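Local coordinates for type II restriction enzyme SfiI (PDB 2EZV), which recognises the double-stranded DNA sequence 5'-GGCCNNNNNGGCC-3' and cleaves it endonucleolytically within the five-base spacer, leaving fragments with terminal 5'-phosphates, at residues Val52-Ile57 with Val99-Ser104; His162-Glu167 with Ser180-Ser185. All blocks are in the same frame, centred on the assembly; numbering follows the deposited sequence.

After helix 10-41 the chain runs through helix 49-62, then through strand 80-86 and into strand 93-104. Contact 1 closes that loop by laying Val52-Ile57 over Val99-Ser104. After several short strands the chain enters strand 151-167, turns and returns along strand 176-186, and contact 2 closes this shorter loop as a beta hairpin. The two loops follow one another; they neither nest nor cross. They are joined edge to edge in one mixed sheet, where strands 93-104 and 151-167 run parallel. Lys102 O lies 2.7 Å from Phe163 N, a probable hydrogen bond. The Phe163 ring also reaches the helix, with its CZ 3.6 Å from Ala54 O.

Contact 1 (Val52-Ile57 with Val99-Ser104); sequences VLAEDI and VDAKAS. With CA (calcium ion), chain F; nucleotides of chain A.
Helix 49-62 lies against strand 93-104 at the metal site, and Ala54 and Glu55 meet Ala101 here. The axes of the short segments are 7.0 Å apart, close for a helix on a sheet. The small alanines are consistent with this close approach. Ala101 CB points at the helix and sits 4.1 Å from Ala54 CB. The Ala54 methyl also touches Ala103 CB. Glu55 passes alongside, its CG 4.0 Å from Ala101 CB. With CG anti to its own carbonyl carbon (chi1 -62°) and the chain extended beyond, its carboxylate reaches the calcium side of the strand, where OE2 stays 4.2 Å from the ion. No hydrogen bond joins the two segments.

The strand binds calcium through Asp100 OD1 at 2.6 Å and Ala101 O at 2.8 Å; Asp79 completes the protein ligands. Lys102 bends back at chi2, and its NZ forms a salt bridge to Asp100 OD1. Gln116 also accepts a hydrogen bond from this NZ. Further along, Ala103 N donates to OP1 of DG14 of chain A at 2.9 Å. An acidic residue and a lysine flanking one strand residue beside a metal and DNA are typical of the PD-(D/E)XK nuclease site.

Contact 2 (His162-Glu167 with Ser180-Ser185); sequences HFYYRE and SIYVLS. With nucleotides of chain A.
His162 and Tyr182 face each other across two antiparallel strands, joined by a reciprocal pair of backbone hydrogen bonds. His162 N to Tyr182 O is short, 2.6 Å, and nearly straight at 174°. Tyr164 and Ser180 form the next hydrogen-bonded pair; there the bond from Tyr164 N to Ser180 O is more bent, at 143°. Between them lies the non-hydrogen-bonded pair Phe163 and Ile181.

The tight part is built around the Tyr182 ring. Its edge, near the ring plane, meets Tyr164 CB, with CE1 3.8 Å from that carbon, and His162 O also lies in its plane. Tyr182 CG stands anti to the carbonyl carbon (chi1 -67°), which leans the ring back along its own strand, towards the Ser180 end, with an edge towards Tyr164. The imidazole of His162 is almost perpendicular to it, and its buried ND1 has no polar partner. Ser180 CB comes to the edge of the Tyr164 ring.

These strands form a beta hairpin within the mixed sheet of the nuclease fold. On the other sheet face Phe163 and Ile181 point the same way, and Phe163 CE2 is 4.1 Å from Ile181 CD1; Phe163 then packs on helix 49-62.

Past Tyr164 the contact loosens. Tyr164, partly exposed, marks the solvent side; beyond it Tyr165 turns to the DNA. The Tyr165 hydroxyl gives OP1 of DG15 of chain A a weak hydrogen bond of 2.8 Å. A phenylalanine here would probably leave that phosphate oxygen without this donor.

Contact 1 (Val52-Ile57 with Val99-Ser104)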
loop_
_atom_site.group_PDB
_atom_site.type_symbol
_atom_site.label_atom_id
_atom_site.label_comp_id
_atom_site.label_asym_id
_atom_site.label_seq_id
_atom_site.Cartn_x
_atom_site.Cartn_y
_atom_site.Cartn_z
ATOM N N VAL D 52 -18.327 -11.944 12.149
ATOM C CA VAL D 52 -16.908 -11.724 11.905
ATOM C C VAL D 52 -16.536 -11.963 10.447
ATOM O O VAL D 52 -15.598 -11.349 9.930
ATOM C CB VAL D 52 -16.050 -12.628 12.822
ATOM C CG1 VAL D 52 -14.579 -12.405 12.548
ATOM C CG2 VAL D 52 -16.360 -12.318 14.289
ATOM N N LEU D 53 -17.264 -12.850 9.784
ATOM C CA LEU D 53 -16.998 -13.107 8.379
ATOM C C LEU D 53 -17.459 -11.892 7.574
ATOM O O LEU D 53 -16.778 -11.452 6.652
ATOM C CB LEU D 53 -17.729 -14.365 7.912
ATOM C CG LEU D 53 -17.242 -15.651 8.587
ATOM C CD1 LEU D 53 -18.047 -16.849 8.088
ATOM C CD2 LEU D 53 -15.759 -15.838 8.292
ATOM N N ALA D 54 -18.606 -11.338 7.947
ATOM C CA ALA D 54 -19.135 -10.174 7.259
ATOM C C ALA D 54 -18.153 -9.002 7.345
ATOM O O ALA D 54 -17.903 -8.318 6.357
ATOM C CB ALA D 54 -20.485 -9.777 7.857
ATOM N N GLU D 55 -17.591 -8.778 8.527
ATOM C CA GLU D 55 -16.654 -7.681 8.725
ATOM C C GLU D 55 -15.374 -7.877 7.933
ATOM O O GLU D 55 -14.920 -6.963 7.258
ATOM C CB GLU D 55 -16.348 -7.528 10.213
ATOM C CG GLU D 55 -17.587 -7.194 11.008
ATOM C CD GLU D 55 -17.410 -7.380 12.496
ATOM O OE1 GLU D 55 -16.808 -8.387 12.912
ATOM O OE2 GLU D 55 -17.893 -6.525 13.255
ATOM N N ASP D 56 -14.804 -9.073 8.004
ATOM C CA ASP D 56 -13.578 -9.361 7.280
ATOM C C ASP D 56 -13.748 -9.249 5.766
ATOM O O ASP D 56 -12.900 -8.661 5.098
ATOM C CB ASP D 56 -13.052 -10.752 7.658
ATOM C CG ASP D 56 -12.454 -10.789 9.060
ATOM O OD1 ASP D 56 -12.323 -9.707 9.684
ATOM O OD2 ASP D 56 -12.107 -11.894 9.537
ATOM N N ILE D 57 -14.836 -9.813 5.234
ATOM C CA ILE D 57 -15.120 -9.761 3.803
ATOM C C ILE D 57 -15.130 -8.295 3.372
ATOM O O ILE D 57 -14.442 -7.899 2.423
ATOM C CB ILE D 57 -16.514 -10.331 3.463
ATOM C CG1 ILE D 57 -16.659 -11.772 3.955
ATOM C CG2 ILE D 57 -16.734 -10.268 1.967
ATOM C CD1 ILE D 57 -15.950 -12.796 3.119
ATOM N N VAL D 99 -18.116 2.506 7.377
ATOM C CA VAL D 99 -18.990 1.483 6.843
ATOM C C VAL D 99 -19.136 0.386 7.871
ATOM O O VAL D 99 -18.198 0.040 8.591
ATOM C CB VAL D 99 -18.507 0.926 5.458
ATOM C CG1 VAL D 99 -17.264 1.644 5.006
ATOM C CG2 VAL D 99 -18.316 -0.566 5.519
ATOM N N ASP D 100 -20.341 -0.146 7.953
ATOM C CA ASP D 100 -20.624 -1.170 8.924
ATOM C C ASP D 100 -21.153 -2.414 8.256
ATOM O O ASP D 100 -22.040 -2.337 7.408
ATOM C CB ASP D 100 -21.631 -0.636 9.928
ATOM C CG ASP D 100 -21.575 -1.371 11.233
ATOM O OD1 ASP D 100 -22.478 -2.206 11.481
ATOM O OD2 ASP D 100 -20.608 -1.118 11.998
ATOM N N ALA D 101 -20.601 -3.558 8.646
ATOM C CA ALA D 101 -21.006 -4.841 8.087
ATOM C C ALA D 101 -22.066 -5.519 8.964
ATOM O O ALA D 101 -21.982 -5.492 10.194
ATOM C CB ALA D 101 -19.783 -5.745 7.935
ATOM N N LYS D 102 -23.061 -6.119 8.314
ATOM C CA LYS D 102 -24.154 -6.809 8.998
ATOM C C LYS D 102 -24.374 -8.151 8.321
ATOM O O LYS D 102 -24.169 -8.289 7.114
ATOM C CB LYS D 102 -25.473 -6.026 8.891
ATOM C CG LYS D 102 -25.457 -4.594 9.378
ATOM C CD LYS D 102 -25.302 -4.508 10.882
ATOM C CE LYS D 102 -25.466 -3.066 11.353
ATOM N NZ LYS D 102 -25.312 -2.928 12.832
ATOM N N ALA D 103 -24.794 -9.134 9.104
ATOM C CA ALA D 103 -25.087 -10.454 8.576
ATOM C C ALA D 103 -26.518 -10.703 9.000
ATOM O O ALA D 103 -26.862 -10.506 10.162
ATOM C CB ALA D 103 -24.172 -11.481 9.184
ATOM N N SER D 104 -27.362 -11.120 8.069
ATOM C CA SER D 104 -28.754 -11.351 8.401
ATOM C C SER D 104 -29.403 -12.364 7.492
ATOM O O SER D 104 -28.958 -12.582 6.365
ATOM C CB SER D 104 -29.537 -10.034 8.334
ATOM O OG SER D 104 -30.938 -10.259 8.379
HETATM CA CA CA F . -21.318 -4.215 12.572
ATOM P P DG A 14 -24.884 -8.823 12.916
ATOM O OP1 DG A 14 -23.901 -9.232 11.878
ATOM O OP2 DG A 14 -25.394 -7.428 12.945
ATOM O "O5'" DG A 14 -26.140 -9.784 12.790
ATOM C "C5'" DG A 14 -27.090 -9.820 13.835
ATOM C "C4'" DG A 14 -27.570 -11.229 14.063
ATOM O "O4'" DG A 14 -27.963 -11.323 15.444
ATOM C "C3'" DG A 14 -28.811 -11.590 13.253
ATOM O "O3'" DG A 14 -28.884 -13.008 13.110
ATOM C "C2'" DG A 14 -29.927 -11.095 14.148
ATOM C "C1'" DG A 14 -29.372 -11.372 15.539
ATOM N N9 DG A 14 -29.776 -10.410 16.555
ATOM C C8 DG A 14 -29.483 -9.067 16.614
ATOM N N7 DG A 14 -30.015 -8.475 17.648
ATOM C C5 DG A 14 -30.693 -9.490 18.310
ATOM C C6 DG A 14 -31.468 -9.459 19.493
ATOM O O6 DG A 14 -31.723 -8.494 20.221
ATOM N N1 DG A 14 -31.971 -10.720 19.806
ATOM C C2 DG A 14 -31.758 -11.864 19.071
ATOM N N2 DG A 14 -32.322 -12.991 19.525
ATOM N N3 DG A 14 -31.040 -11.902 17.969
ATOM C C4 DG A 14 -30.545 -10.689 17.648
ATOM P P DG A 15 -29.792 -13.658 11.956
ATOM O OP1 DG A 15 -28.857 -14.276 10.980
ATOM O OP2 DG A 15 -30.788 -12.662 11.489
ATOM O "O5'" DG A 15 -30.561 -14.837 12.707
ATOM C "C5'" DG A 15 -29.839 -15.804 13.473
ATOM C "C4'" DG A 15 -30.768 -16.597 14.367
ATOM O "O4'" DG A 15 -31.344 -15.725 15.375
ATOM C "C3'" DG A 15 -31.963 -17.178 13.614
ATOM O "O3'" DG A 15 -32.413 -18.381 14.261
ATOM C "C2'" DG A 15 -32.990 -16.065 13.719
ATOM C "C1'" DG A 15 -32.734 -15.530 15.119
ATOM N N9 DG A 15 -33.047 -14.117 15.317
ATOM C C8 DG A 15 -32.616 -13.066 14.548
ATOM N N7 DG A 15 -33.050 -11.910 14.969
ATOM C C5 DG A 15 -33.817 -12.214 16.084
ATOM C C6 DG A 15 -34.546 -11.360 16.961
ATOM O O6 DG A 15 -34.656 -10.129 16.927
ATOM N N1 DG A 15 -35.187 -12.081 17.960
ATOM C C2 DG A 15 -35.139 -13.443 18.104
ATOM N N2 DG A 15 -35.831 -13.941 19.141
ATOM N N3 DG A 15 -34.465 -14.253 17.295
ATOM C C4 DG A 15 -33.831 -13.573 16.313
#

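Contact 2 (His162-Glu167 with Ser180-Ser185)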
loop_
_atom_site.group_PDB
_atom_site.type_symbol
_atom_site.label_atom_id
_atom_site.label_comp_id
_atom_site.label_asym_id
_atom_site.label_seq_id
_atom_site.Cartn_x
_atom_site.Cartn_y
_atom_site.Cartn_z
ATOM N N HIS D 162 -24.799 -5.172 3.938
ATOM C CA HIS D 162 -25.687 -6.156 4.553
ATOM C C HIS D 162 -25.645 -7.512 3.852
ATOM O O HIS D 162 -26.165 -7.683 2.744
ATOM C CB HIS D 162 -27.103 -5.573 4.542
ATOM C CG HIS D 162 -28.143 -6.451 5.156
ATOM N ND1 HIS D 162 -28.587 -7.609 4.557
ATOM C CD2 HIS D 162 -28.863 -6.311 6.293
ATOM C CE1 HIS D 162 -29.540 -8.146 5.298
ATOM N NE2 HIS D 162 -29.727 -7.377 6.356
ATOM N N PHE D 163 -25.017 -8.480 4.508
ATOM C CA PHE D 163 -24.904 -9.815 3.947
ATOM C C PHE D 163 -26.144 -10.657 4.253
ATOM O O PHE D 163 -26.317 -11.151 5.366
ATOM C CB PHE D 163 -23.640 -10.498 4.487
ATOM C CG PHE D 163 -22.366 -9.779 4.136
ATOM C CD1 PHE D 163 -22.059 -8.550 4.719
ATOM C CD2 PHE D 163 -21.486 -10.312 3.202
ATOM C CE1 PHE D 163 -20.899 -7.866 4.373
ATOM C CE2 PHE D 163 -20.321 -9.632 2.851
ATOM C CZ PHE D 163 -20.029 -8.407 3.437
ATOM N N TYR D 164 -27.006 -10.791 3.250
ATOM C CA TYR D 164 -28.235 -11.567 3.350
ATOM C C TYR D 164 -27.905 -13.027 3.055
ATOM O O TYR D 164 -27.513 -13.370 1.935
ATOM C CB TYR D 164 -29.248 -11.042 2.335
ATOM C CG TYR D 164 -30.456 -11.919 2.151
ATOM C CD1 TYR D 164 -30.792 -12.409 0.892
ATOM C CD2 TYR D 164 -31.268 -12.261 3.235
ATOM C CE1 TYR D 164 -31.905 -13.218 0.710
ATOM C CE2 TYR D 164 -32.385 -13.069 3.067
ATOM C CZ TYR D 164 -32.700 -13.545 1.801
ATOM O OH TYR D 164 -33.810 -14.341 1.617
ATOM N N TYR D 165 -28.067 -13.891 4.050
ATOM C CA TYR D 165 -27.735 -15.301 3.853
ATOM C C TYR D 165 -28.742 -16.251 4.496
ATOM O O TYR D 165 -29.714 -15.830 5.128
ATOM C CB TYR D 165 -26.352 -15.587 4.450
ATOM C CG TYR D 165 -26.405 -15.716 5.952
ATOM C CD1 TYR D 165 -26.454 -16.971 6.557
ATOM C CD2 TYR D 165 -26.520 -14.586 6.767
ATOM C CE1 TYR D 165 -26.627 -17.098 7.931
ATOM C CE2 TYR D 165 -26.693 -14.701 8.145
ATOM C CZ TYR D 165 -26.749 -15.961 8.717
ATOM O OH TYR D 165 -26.948 -16.094 10.072
ATOM N N ARG D 166 -28.473 -17.541 4.339
ATOM C CA ARG D 166 -29.290 -18.596 4.917
ATOM C C ARG D 166 -28.363 -19.604 5.598
ATOM O O ARG D 166 -27.300 -19.923 5.075
ATOM C CB ARG D 166 -30.087 -19.314 3.830
ATOM C CG ARG D 166 -30.905 -20.478 4.351
ATOM C CD ARG D 166 -31.538 -21.243 3.195
ATOM N NE ARG D 166 -32.342 -22.383 3.636
ATOM C CZ ARG D 166 -33.521 -22.284 4.242
ATOM N NH1 ARG D 166 -34.053 -21.090 4.492
ATOM N NH2 ARG D 166 -34.178 -23.387 4.587
ATOM N N GLU D 167 -28.763 -20.101 6.760
ATOM C CA GLU D 167 -27.968 -21.084 7.470
ATOM C C GLU D 167 -28.233 -22.467 6.873
ATOM O O GLU D 167 -29.368 -22.901 6.783
ATOM C CB GLU D 167 -28.321 -21.054 8.964
ATOM N N SER D 180 -27.211 -12.686 -1.101
ATOM C CA SER D 180 -27.069 -11.348 -1.658
ATOM C C SER D 180 -26.292 -10.430 -0.720
ATOM O O SER D 180 -26.244 -10.660 0.491
ATOM C CB SER D 180 -28.449 -10.722 -1.895
ATOM O OG SER D 180 -29.234 -11.490 -2.784
ATOM N N ILE D 181 -25.688 -9.391 -1.293
ATOM C CA ILE D 181 -24.948 -8.394 -0.523
ATOM C C ILE D 181 -25.592 -7.041 -0.839
ATOM O O ILE D 181 -25.516 -6.552 -1.969
ATOM C CB ILE D 181 -23.448 -8.327 -0.920
ATOM C CG1 ILE D 181 -22.797 -9.707 -0.805
ATOM C CG2 ILE D 181 -22.723 -7.358 -0.014
ATOM C CD1 ILE D 181 -21.309 -9.711 -1.120
ATOM N N TYR D 182 -26.258 -6.455 0.147
ATOM C CA TYR D 182 -26.891 -5.165 -0.055
ATOM C C TYR D 182 -25.960 -4.095 0.479
ATOM O O TYR D 182 -25.294 -4.294 1.496
ATOM C CB TYR D 182 -28.223 -5.076 0.691
ATOM C CG TYR D 182 -29.318 -5.981 0.167
ATOM C CD1 TYR D 182 -29.321 -7.342 0.462
ATOM C CD2 TYR D 182 -30.369 -5.469 -0.595
ATOM C CE1 TYR D 182 -30.350 -8.177 0.014
ATOM C CE2 TYR D 182 -31.402 -6.290 -1.046
ATOM C CZ TYR D 182 -31.386 -7.646 -0.736
ATOM O OH TYR D 182 -32.403 -8.472 -1.163
ATOM N N VAL D 183 -25.900 -2.964 -0.211
ATOM C CA VAL D 183 -25.055 -1.875 0.240
ATOM C C VAL D 183 -25.939 -0.651 0.406
ATOM O O VAL D 183 -26.667 -0.279 -0.516
ATOM C CB VAL D 183 -23.936 -1.577 -0.769
ATOM C CG1 VAL D 183 -22.841 -0.777 -0.088
ATOM C CG2 VAL D 183 -23.372 -2.886 -1.336
ATOM N N LEU D 184 -25.891 -0.037 1.586
ATOM C CA LEU D 184 -26.709 1.141 1.860
ATOM C C LEU D 184 -25.901 2.403 2.162
ATOM O O LEU D 184 -24.872 2.358 2.839
ATOM C CB LEU D 184 -27.652 0.881 3.036
ATOM C CG LEU D 184 -28.757 -0.171 2.930
ATOM C CD1 LEU D 184 -28.188 -1.572 2.809
ATOM C CD2 LEU D 184 -29.610 -0.074 4.164
ATOM N N SER D 185 -26.395 3.525 1.652
ATOM C CA SER D 185 -25.779 4.824 1.856
ATOM C C SER D 185 -26.776 5.649 2.658
ATOM O O SER D 185 -27.848 6.009 2.156
ATOM C CB SER D 185 -25.498 5.494 0.501
ATOM O OG SER D 185 -24.978 6.808 0.659
ATOM P P DG A 15 -29.792 -13.658 11.956
ATOM O OP1 DG A 15 -28.857 -14.276 10.980
ATOM O OP2 DG A 15 -30.788 -12.662 11.489
ATOM O "O5'" DG A 15 -30.561 -14.837 12.707
ATOM C "C5'" DG A 15 -29.839 -15.804 13.473
ATOM C "C4'" DG A 15 -30.768 -16.597 14.367
ATOM O "O4'" DG A 15 -31.344 -15.725 15.375
ATOM C "C3'" DG A 15 -31.963 -17.178 13.614
ATOM O "O3'" DG A 15 -32.413 -18.381 14.261
ATOM C "C2'" DG A 15 -32.990 -16.065 13.719
ATOM C "C1'" DG A 15 -32.734 -15.530 15.119
ATOM N N9 DG A 15 -33.047 -14.117 15.317
ATOM C C8 DG A 15 -32.616 -13.066 14.548
ATOM N N7 DG A 15 -33.050 -11.910 14.969
ATOM C C5 DG A 15 -33.817 -12.214 16.084
ATOM C C6 DG A 15 -34.546 -11.360 16.961
ATOM O O6 DG A 15 -34.656 -10.129 16.927
ATOM N N1 DG A 15 -35.187 -12.081 17.960
ATOM C C2 DG A 15 -35.139 -13.443 18.104
ATOM N N2 DG A 15 -35.831 -13.941 19.141
ATOM N N3 DG A 15 -34.465 -14.253 17.295
ATOM C C4 DG A 15 -33.831 -13.573 16.313
#